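Local coordinates for protein galactokinase (Bifidobacterium longum subsp. infantis ATCC 15697 = JCM 1222 = DSM 20088, PDB 6TEQ) that probably phosphorylates galactose with ATP, as a galactokinase of the GHMP kinase family, and binds a 2-fluorinated analogue of that sugar, at residues K75-S80 and D85-A90; A127-C132 and T146-L151; F223-Y228 and I374-K379; V314-F317 and K323-G326. All coordinates share one frame; numbering follows the deposited sequence.

Interaction 1: K75-S80 and D85-A90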
# COMPACT_ATOMS: atom_id res chain seq x y z
N LYS A 75 15.81 23.17 -8.64
CA LYS A 75 16.65 22.17 -7.94
C LYS A 75 15.78 21.44 -6.90
O LYS A 75 14.95 22.05 -6.25
CB LYS A 75 17.87 22.79 -7.27
CG LYS A 75 18.94 23.26 -8.25
CD LYS A 75 20.17 23.82 -7.60
CE LYS A 75 21.25 24.17 -8.59
NZ LYS A 75 21.70 25.58 -8.47
N VAL A 76 16.02 20.15 -6.77
CA VAL A 76 15.38 19.25 -5.78
C VAL A 76 16.50 18.56 -5.04
O VAL A 76 17.25 17.80 -5.68
CB VAL A 76 14.41 18.23 -6.38
CG1 VAL A 76 13.96 17.30 -5.27
CG2 VAL A 76 13.24 18.92 -7.06
N ARG A 77 16.59 18.89 -3.76
CA ARG A 77 17.49 18.21 -2.82
C ARG A 77 16.62 17.38 -1.87
O ARG A 77 15.74 17.93 -1.23
CB ARG A 77 18.43 19.13 -2.07
CG ARG A 77 19.37 19.90 -2.96
CD ARG A 77 20.33 20.75 -2.19
NE ARG A 77 19.66 21.75 -1.43
CZ ARG A 77 20.24 22.49 -0.51
NH1 ARG A 77 21.53 22.35 -0.22
NH2 ARG A 77 19.51 23.38 0.13
N VAL A 78 17.01 16.15 -1.65
CA VAL A 78 16.32 15.29 -0.67
C VAL A 78 17.36 14.51 0.11
O VAL A 78 18.38 14.06 -0.43
CB VAL A 78 15.31 14.35 -1.37
CG1 VAL A 78 14.17 15.14 -1.96
CG2 VAL A 78 15.89 13.45 -2.38
N VAL A 79 17.02 14.25 1.36
CA VAL A 79 17.85 13.41 2.24
C VAL A 79 16.89 12.51 3.01
O VAL A 79 15.73 12.95 3.28
CB VAL A 79 18.76 14.27 3.12
CG1 VAL A 79 17.92 15.16 4.02
CG2 VAL A 79 19.77 13.43 3.91
N SER A 80 17.36 11.35 3.40
CA SER A 80 16.55 10.42 4.22
C SER A 80 17.31 10.05 5.46
O SER A 80 18.54 9.91 5.35
CB SER A 80 16.26 9.16 3.41
OG SER A 80 15.73 8.11 4.22
N ASP A 85 23.93 11.35 5.47
CA ASP A 85 25.11 12.03 4.90
C ASP A 85 25.06 12.01 3.37
O ASP A 85 25.95 12.59 2.78
CB ASP A 85 26.37 11.34 5.40
CG ASP A 85 26.61 11.61 6.88
OD1 ASP A 85 25.72 12.20 7.54
OD2 ASP A 85 27.69 11.26 7.35
N LYS A 86 24.00 11.48 2.76
CA LYS A 86 23.87 11.33 1.28
C LYS A 86 22.65 12.14 0.79
O LYS A 86 21.54 11.62 0.72
CB LYS A 86 23.76 9.84 0.93
CG LYS A 86 24.41 9.38 -0.37
CD LYS A 86 24.37 7.87 -0.49
CE LYS A 86 25.25 7.30 -1.58
NZ LYS A 86 24.59 7.33 -2.90
N VAL A 87 22.88 13.39 0.43
CA VAL A 87 21.89 14.29 -0.21
C VAL A 87 21.86 14.00 -1.72
O VAL A 87 22.90 14.06 -2.42
CB VAL A 87 22.18 15.77 0.05
CG1 VAL A 87 21.11 16.59 -0.60
CG2 VAL A 87 22.30 16.09 1.53
N ALA A 88 20.66 13.74 -2.19
CA ALA A 88 20.43 13.50 -3.62
C ALA A 88 19.96 14.80 -4.24
O ALA A 88 19.11 15.45 -3.69
CB ALA A 88 19.43 12.36 -3.80
N GLU A 89 20.42 15.10 -5.46
CA GLU A 89 20.21 16.45 -6.06
C GLU A 89 19.86 16.25 -7.54
O GLU A 89 20.68 15.62 -8.24
CB GLU A 89 21.45 17.29 -5.69
CG GLU A 89 21.88 18.30 -6.73
CD GLU A 89 21.11 19.60 -6.74
OE1 GLU A 89 19.87 19.52 -6.63
OE2 GLU A 89 21.73 20.66 -6.92
N ALA A 90 18.69 16.74 -7.98
CA ALA A 90 18.23 16.64 -9.38
C ALA A 90 17.71 18.02 -9.73
O ALA A 90 17.61 18.90 -8.83
CB ALA A 90 17.19 15.55 -9.61
O HOH W 1 19.67 10.24 2.21
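The carbonyl oxygen of Val-76 is gripped twice from the facing strand: Ala-90 N reaches Val-76 O at 2.9 Å with a nearly straight N-H (163°), in the plane of the carbonyl, and the CA-H of Glu-89 closes on the same oxygen, Glu-89 CA to Val-76 O being 3.3 Å. Val-76 N returns a bond to Ala-90 O, this time with the donor tilted from the carbonyl plane. Two residues on, the pattern repeats. Val-78 and Ala-88 exchange bonds between their amides and carbonyls, and Val-78 O takes an added CA-H contact from Val-87.

Strands 75-80 and 86-91 thus form an antiparallel beta hairpin, with Arg-77 and Glu-89 as a non-hydrogen-bonded pair between two hydrogen-bonded ones. Val-76, Val-78, Ala-88 and Ala-90 share one face; Val-76, Val-78 and Ala-90 pack on helix 105-116, and Ala-88 on Ser-104 just ahead of it. The chi1 of Val-78 (-67°) sets CG1 anti to the carbonyl carbon and leaves CG2 between N and C, where it rests on Ala-88 CB at 4.0 Å. On the face of Arg-77 and Glu-89, Arg-77 CB meets Val-87 CG1 at 4.0 Å. The guanidinium of Arg-77 turns to Asp-126 for a salt bridge. The carboxylate of Glu-89 was modelled in two positions, which makes its approach to the chains of Lys-75 and Arg-77 doubtful.

Toward the turn the strands part, and a water takes over the pairing: it accepts from Ser-80 N at 2.8 Å and lies at hydrogen-bonding distance from Lys-86 O, also 2.8 Å. Ser-80 binds ADP in this protein, although no nucleotide is bound here.

Interaction 2: A127-C132 and T146-L151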
# COMPACT_ATOMS: atom_id res chain seq x y z
N ALA A 127 14.02 18.76 0.83
CA ALA A 127 13.27 17.91 1.77
C ALA A 127 14.17 16.97 2.55
O ALA A 127 15.22 16.50 2.01
CB ALA A 127 12.14 17.17 1.08
N ALA A 128 13.65 16.63 3.70
CA ALA A 128 14.22 15.61 4.61
C ALA A 128 13.09 14.67 5.00
O ALA A 128 12.02 15.07 5.46
CB ALA A 128 14.85 16.19 5.82
N PHE A 129 13.35 13.39 4.84
CA PHE A 129 12.39 12.32 5.21
C PHE A 129 12.91 11.51 6.41
O PHE A 129 14.09 11.09 6.44
CB PHE A 129 12.29 11.32 4.05
CG PHE A 129 11.68 11.91 2.84
CD1 PHE A 129 10.31 11.92 2.72
CD2 PHE A 129 12.45 12.57 1.89
CE1 PHE A 129 9.72 12.44 1.57
CE2 PHE A 129 11.85 13.11 0.77
CZ PHE A 129 10.50 13.08 0.64
N VAL A 130 12.01 11.26 7.35
CA VAL A 130 12.17 10.31 8.46
C VAL A 130 10.93 9.41 8.42
O VAL A 130 9.84 9.92 8.36
CB VAL A 130 12.35 10.98 9.83
CG1 VAL A 130 12.35 9.93 10.89
CG2 VAL A 130 13.64 11.83 9.85
N SER A 131 11.14 8.08 8.40
CA SER A 131 10.03 7.13 8.33
C SER A 131 10.12 6.08 9.43
O SER A 131 11.23 5.73 9.86
CB SER A 131 10.01 6.49 6.95
OG SER A 131 8.86 5.71 6.75
N CYS A 132 8.98 5.49 9.76
CA CYS A 132 8.94 4.23 10.50
C CYS A 132 8.14 3.17 9.71
O CYS A 132 7.75 2.19 10.34
CB CYS A 132 8.39 4.45 11.89
SG CYS A 132 6.69 5.08 11.87
N THR A 146 5.84 9.14 -1.54
CA THR A 146 5.29 9.92 -2.67
C THR A 146 4.10 10.74 -2.20
O THR A 146 3.96 11.88 -2.65
CB THR A 146 4.95 9.07 -3.91
OG1 THR A 146 3.97 8.07 -3.50
CG2 THR A 146 6.17 8.46 -4.54
N CYS A 147 3.22 10.21 -1.36
CA CYS A 147 2.02 10.93 -0.92
C CYS A 147 2.36 12.04 0.08
O CYS A 147 1.74 13.15 -0.03
CB CYS A 147 0.98 9.94 -0.38
SG CYS A 147 0.32 8.90 -1.70
N SER A 148 3.35 11.82 0.94
CA SER A 148 3.75 12.92 1.89
C SER A 148 4.33 14.06 1.06
O SER A 148 4.01 15.19 1.32
CB SER A 148 4.74 12.47 2.91
OG SER A 148 5.93 11.94 2.36
N THR A 149 5.10 13.73 0.02
CA THR A 149 5.73 14.78 -0.84
C THR A 149 4.62 15.50 -1.61
O THR A 149 4.68 16.71 -1.71
CB THR A 149 6.72 14.15 -1.80
OG1 THR A 149 7.72 13.40 -1.12
CG2 THR A 149 7.42 15.19 -2.65
N ALA A 150 3.64 14.78 -2.14
CA ALA A 150 2.56 15.37 -2.97
C ALA A 150 1.76 16.29 -2.08
O ALA A 150 1.44 17.40 -2.49
CB ALA A 150 1.66 14.27 -3.55
N LEU A 151 1.49 15.91 -0.82
CA LEU A 151 0.70 16.78 0.06
C LEU A 151 1.51 18.03 0.40
O LEU A 151 0.95 19.14 0.42
CB LEU A 151 0.29 16.02 1.32
CG LEU A 151 -0.82 16.66 2.12
CD1 LEU A 151 -2.17 16.65 1.40
CD2 LEU A 151 -0.91 16.01 3.47
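In the GHMP kinase N-terminal domain of this protein, Phe-129 on strand 125-131 meets helix 141-156, whose first turn carries Ser-141 and Ser-142 of the nucleotide-binding GLSSSA motif. A single aromatic ring spans the gap, across which Phe-129 CA and Ser-148 CA are 9.3 Å apart. With CG set anti to its carbonyl carbon (chi1 -66°), the ring reaches across edge first and directs its outer C-H groups at two hydroxyls that lie near its plane.

Each hydroxyl is already occupied within its helix. Thr-149 OG1 bonds to Met-145 O, and Ser-148 OG has both Ala-144 O and Met-145 O as acceptors for its one proton, so these buried polar atoms are satisfied by backbone carbonyls one turn back and can face an aromatic edge. Ile-66 of strand 54-70 touches all three side chains, and Pro-107 of helix 105-116 touches Phe-129 and Thr-149. The nearest atoms of the Phe-129 and Ser-80 side chains are about 5 Å apart; Ser-80 binds ADP, which is absent here. The closest approach is Phe-129 CZ to Thr-149 OG1, 3.3 Å, while Ser-148 OG stands 3.9 Å from Phe-129 CE1.

Interaction 3: F223-Y228 and I374-K379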
# COMPACT_ATOMS: atom_id res chain seq x y z
N PHE A 223 -14.16 -0.21 10.99
CA PHE A 223 -13.12 -1.21 11.24
C PHE A 223 -12.58 -0.99 12.65
O PHE A 223 -11.43 -0.57 12.82
CB PHE A 223 -12.05 -1.23 10.15
CG PHE A 223 -11.25 -2.49 10.21
CD1 PHE A 223 -11.79 -3.71 9.87
CD2 PHE A 223 -9.92 -2.46 10.64
CE1 PHE A 223 -11.02 -4.86 9.95
CE2 PHE A 223 -9.16 -3.60 10.71
CZ PHE A 223 -9.73 -4.80 10.42
N ASP A 224 -13.44 -1.20 13.62
CA ASP A 224 -13.09 -0.93 15.02
C ASP A 224 -12.72 -2.28 15.64
O ASP A 224 -13.62 -3.03 16.02
CB ASP A 224 -14.24 -0.26 15.74
CG ASP A 224 -13.99 -0.04 17.20
OD1 ASP A 224 -12.88 -0.40 17.69
OD2 ASP A 224 -14.87 0.61 17.80
N LEU A 225 -11.45 -2.62 15.69
CA LEU A 225 -11.03 -3.93 16.23
C LEU A 225 -11.44 -4.07 17.71
O LEU A 225 -11.76 -5.18 18.12
CB LEU A 225 -9.51 -4.02 16.11
CG LEU A 225 -8.99 -4.09 14.69
CD1 LEU A 225 -7.55 -3.71 14.63
CD2 LEU A 225 -9.20 -5.44 14.08
N ASP A 226 -11.53 -2.98 18.45
CA ASP A 226 -11.84 -3.00 19.91
C ASP A 226 -13.29 -3.43 20.13
O ASP A 226 -13.58 -4.12 21.12
CB ASP A 226 -11.62 -1.63 20.53
CG ASP A 226 -10.17 -1.14 20.55
OD1 ASP A 226 -9.25 -1.94 20.48
OD2 ASP A 226 -9.99 0.07 20.64
N LYS A 227 -14.18 -3.09 19.16
CA LYS A 227 -15.62 -3.41 19.28
C LYS A 227 -15.76 -4.94 19.40
O LYS A 227 -16.71 -5.41 20.02
CB LYS A 227 -16.37 -2.86 18.05
CG LYS A 227 -17.86 -3.15 18.02
CD LYS A 227 -18.55 -2.61 16.80
CE LYS A 227 -20.01 -3.01 16.82
NZ LYS A 227 -20.81 -2.17 15.91
N TYR A 228 -14.86 -5.71 18.77
CA TYR A 228 -14.92 -7.17 18.70
C TYR A 228 -13.79 -7.82 19.51
O TYR A 228 -13.61 -9.04 19.36
CB TYR A 228 -14.94 -7.63 17.27
CG TYR A 228 -16.00 -6.93 16.46
CD1 TYR A 228 -17.32 -7.30 16.57
CD2 TYR A 228 -15.70 -6.00 15.50
CE1 TYR A 228 -18.32 -6.64 15.88
CE2 TYR A 228 -16.68 -5.40 14.73
CZ TYR A 228 -18.01 -5.70 14.92
OH TYR A 228 -19.00 -5.09 14.23
N ILE A 374 -0.77 -10.56 7.63
CA ILE A 374 -1.71 -10.04 8.63
C ILE A 374 -2.57 -11.19 9.12
O ILE A 374 -2.79 -12.17 8.43
CB ILE A 374 -2.54 -8.89 8.06
CG1 ILE A 374 -3.55 -9.38 7.05
CG2 ILE A 374 -1.61 -7.80 7.53
CD1 ILE A 374 -4.41 -8.31 6.43
N ALA A 375 -3.04 -11.03 10.33
CA ALA A 375 -3.94 -11.99 10.95
C ALA A 375 -4.92 -11.28 11.86
O ALA A 375 -4.52 -10.40 12.68
CB ALA A 375 -3.12 -13.03 11.72
N LEU A 376 -6.17 -11.70 11.77
CA LEU A 376 -7.21 -11.30 12.72
C LEU A 376 -7.06 -12.29 13.86
O LEU A 376 -7.26 -13.46 13.64
CB LEU A 376 -8.59 -11.37 12.08
CG LEU A 376 -8.93 -10.24 11.15
CD1 LEU A 376 -10.24 -10.61 10.40
CD2 LEU A 376 -9.09 -8.91 11.88
N VAL A 377 -6.79 -11.76 15.05
CA VAL A 377 -6.58 -12.57 16.24
C VAL A 377 -7.35 -11.96 17.39
O VAL A 377 -7.72 -10.79 17.33
CB VAL A 377 -5.09 -12.69 16.57
CG1 VAL A 377 -4.29 -13.15 15.38
CG2 VAL A 377 -4.53 -11.40 17.12
N ASP A 378 -7.54 -12.73 18.45
CA ASP A 378 -8.14 -12.12 19.65
C ASP A 378 -7.19 -11.11 20.28
O ASP A 378 -5.95 -11.31 20.29
CB ASP A 378 -8.56 -13.15 20.69
CG ASP A 378 -9.76 -13.99 20.23
OD1 ASP A 378 -10.70 -13.41 19.61
OD2 ASP A 378 -9.69 -15.18 20.39
N LYS A 379 -7.77 -10.08 20.85
CA LYS A 379 -6.97 -9.07 21.56
C LYS A 379 -6.11 -9.79 22.60
O LYS A 379 -6.69 -10.62 23.34
CB LYS A 379 -7.91 -8.15 22.30
CG LYS A 379 -7.33 -7.02 23.10
CD LYS A 379 -8.35 -6.32 24.06
CE LYS A 379 -9.55 -7.10 24.60
NZ LYS A 379 -10.56 -6.15 25.12
O HOH W 2 -12.81 -11.67 20.04
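Leu-376 presents a single methyl, CD2, to two side chains of the loop 223-228. Leu-225 CD2 meets Leu-376 CD2 at 4.1 Å, the two leucine chains crossing at a slant. Phe-223 CZ touches the same Leu-376 CD2 at 4.4 Å, the methyl standing oblique to the ring. Leu-225 points its CB at the strand; Phe-223 does not, but with its CG anti to the backbone N (chi1 -163°) the ring extends across toward the strand. The result is a small, wholly apolar junction among buried side chains.

Residues 225-227 have helical backbone angles without regular helix bonding. Weak bonds to Asp-224 OD1, from Asp-226 N at 3.0 Å and from Lys-227 N, accompany the bend, and the backbone carbonyl of Asp-224 also takes Lys-227 N. Lys-227 then lays its CG over one face of the Tyr-228 ring, near the ring centre.

At the far end a water ties the two segments together, lying 2.8 Å from Tyr-228 O and 2.8 Å from Asp-378 OD1. That carboxylate oxygen has a second partner in Tyr-360 OH.

In the fold, the loop links strand 218-222 of the large sheet to strand 230-236 of the five-stranded one, where strand 372-378 lies between 230-236 and 361-365. Leu-232 of strand 230-236 contacts both leucines, while Phe-329 of helix 322-338 packs on Leu-376.

Interaction 4: V314-F317 and K323-G326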
# COMPACT_ATOMS: atom_id res chain seq x y z
N VAL A 314 -16.73 -7.08 3.69
CA VAL A 314 -17.42 -5.88 4.17
C VAL A 314 -18.71 -6.33 4.88
O VAL A 314 -19.02 -5.80 5.95
CB VAL A 314 -17.65 -4.94 2.96
CG1 VAL A 314 -18.65 -3.89 3.25
CG2 VAL A 314 -16.30 -4.33 2.52
N ARG A 315 -19.41 -7.29 4.35
CA ARG A 315 -20.66 -7.76 4.96
C ARG A 315 -20.34 -8.52 6.27
O ARG A 315 -20.96 -8.21 7.32
CB ARG A 315 -21.40 -8.67 4.00
CG ARG A 315 -22.63 -9.29 4.64
CD ARG A 315 -23.24 -10.28 3.72
NE ARG A 315 -23.93 -9.61 2.64
CZ ARG A 315 -24.59 -10.24 1.68
NH1 ARG A 315 -24.68 -11.58 1.67
NH2 ARG A 315 -25.18 -9.51 0.76
N ALA A 316 -19.35 -9.41 6.24
CA ALA A 316 -19.03 -10.24 7.42
C ALA A 316 -18.62 -9.35 8.58
O ALA A 316 -19.04 -9.53 9.71
CB ALA A 316 -17.97 -11.27 7.14
N PHE A 317 -17.72 -8.40 8.31
CA PHE A 317 -17.22 -7.57 9.41
C PHE A 317 -18.34 -6.71 9.97
O PHE A 317 -18.43 -6.52 11.19
CB PHE A 317 -15.98 -6.77 8.98
CG PHE A 317 -15.10 -6.43 10.13
CD1 PHE A 317 -14.19 -7.35 10.61
CD2 PHE A 317 -15.24 -5.21 10.79
CE1 PHE A 317 -13.41 -7.04 11.72
CE2 PHE A 317 -14.51 -4.92 11.91
CZ PHE A 317 -13.61 -5.85 12.39
N LYS A 323 -15.46 -14.99 12.49
CA LYS A 323 -15.07 -16.28 11.87
C LYS A 323 -15.19 -16.20 10.37
O LYS A 323 -14.29 -16.66 9.70
CB LYS A 323 -15.87 -17.42 12.52
CG LYS A 323 -15.53 -17.68 13.99
CD LYS A 323 -16.26 -18.91 14.55
CE LYS A 323 -15.98 -19.33 15.97
N ALA A 324 -16.30 -15.68 9.86
CA ALA A 324 -16.51 -15.54 8.41
C ALA A 324 -15.46 -14.58 7.84
O ALA A 324 -14.87 -14.89 6.79
CB ALA A 324 -17.93 -15.12 8.14
N ALA A 325 -15.19 -13.49 8.53
CA ALA A 325 -14.18 -12.51 8.08
C ALA A 325 -12.82 -13.22 7.96
O ALA A 325 -12.09 -13.05 6.95
CB ALA A 325 -14.16 -11.32 9.01
N GLY A 326 -12.48 -13.99 8.99
CA GLY A 326 -11.21 -14.74 8.98
C GLY A 326 -11.16 -15.78 7.88
O GLY A 326 -10.11 -15.91 7.24
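Ala-316 supplies the bump, and successive residues Ala-324 and Ala-325 form the shallow hollow that receives it. The methyl of Ala-316 enters between theirs: Ala-316 CB is 4.0 Å from Ala-324 CB and 4.2 Å from Ala-325 CB, and it sinks far enough to come within 3.8 Å of Ala-325 N. Because only methyl groups stand in the way, the backbones themselves draw close, Ala-316 CA lying 5.4 Å from Ala-325 CA. All three alanines direct CB at the opposing helix.

Beside this core the Phe-317 ring brings an edge against Ala-325. Its chi1 of -154° places CG anti to the backbone N, and Ala-325 CB lies near the ring plane, 4.3 Å from Phe-317 CD1. The packing is purely apolar and joins the end of helix 294-318 to the start of helix 322-338, across a short connection. Asp-321, just before the second helix, accepts from Ala-324 N through OD1.

The Phe-317 ring also packs against the loop between strands 218-222 and 230-236, where it meets the ring of Phe-223 with planes about 35° apart and that of Tyr-228 edge-to-face.

How the interactions relate
The four contacts form two pairs; interaction 1 lies across the chain's centre from interactions 3 (41 Å between centres) and 4. Interactions 1 and 2, with centres 13 Å apart, share a sheet: strands 75-80 and 125-131 are neighbours, joined by probable bonds such as Arg-77 O to Ala-127 N at 2.8 Å. Ser-80 and the start of helix 141-156 probably put this pair near the ADP site, which holds no nucleotide here. Interaction 4 is nested in the chain loop closed by interaction 3; their centres lie 11 Å apart, and Leu-376 CD1 packs on Ala-325 CB at 4.2 Å. Toward the sugar, the Phe-223 side chain is about 11 Å from that of galactose-binding Arg-40.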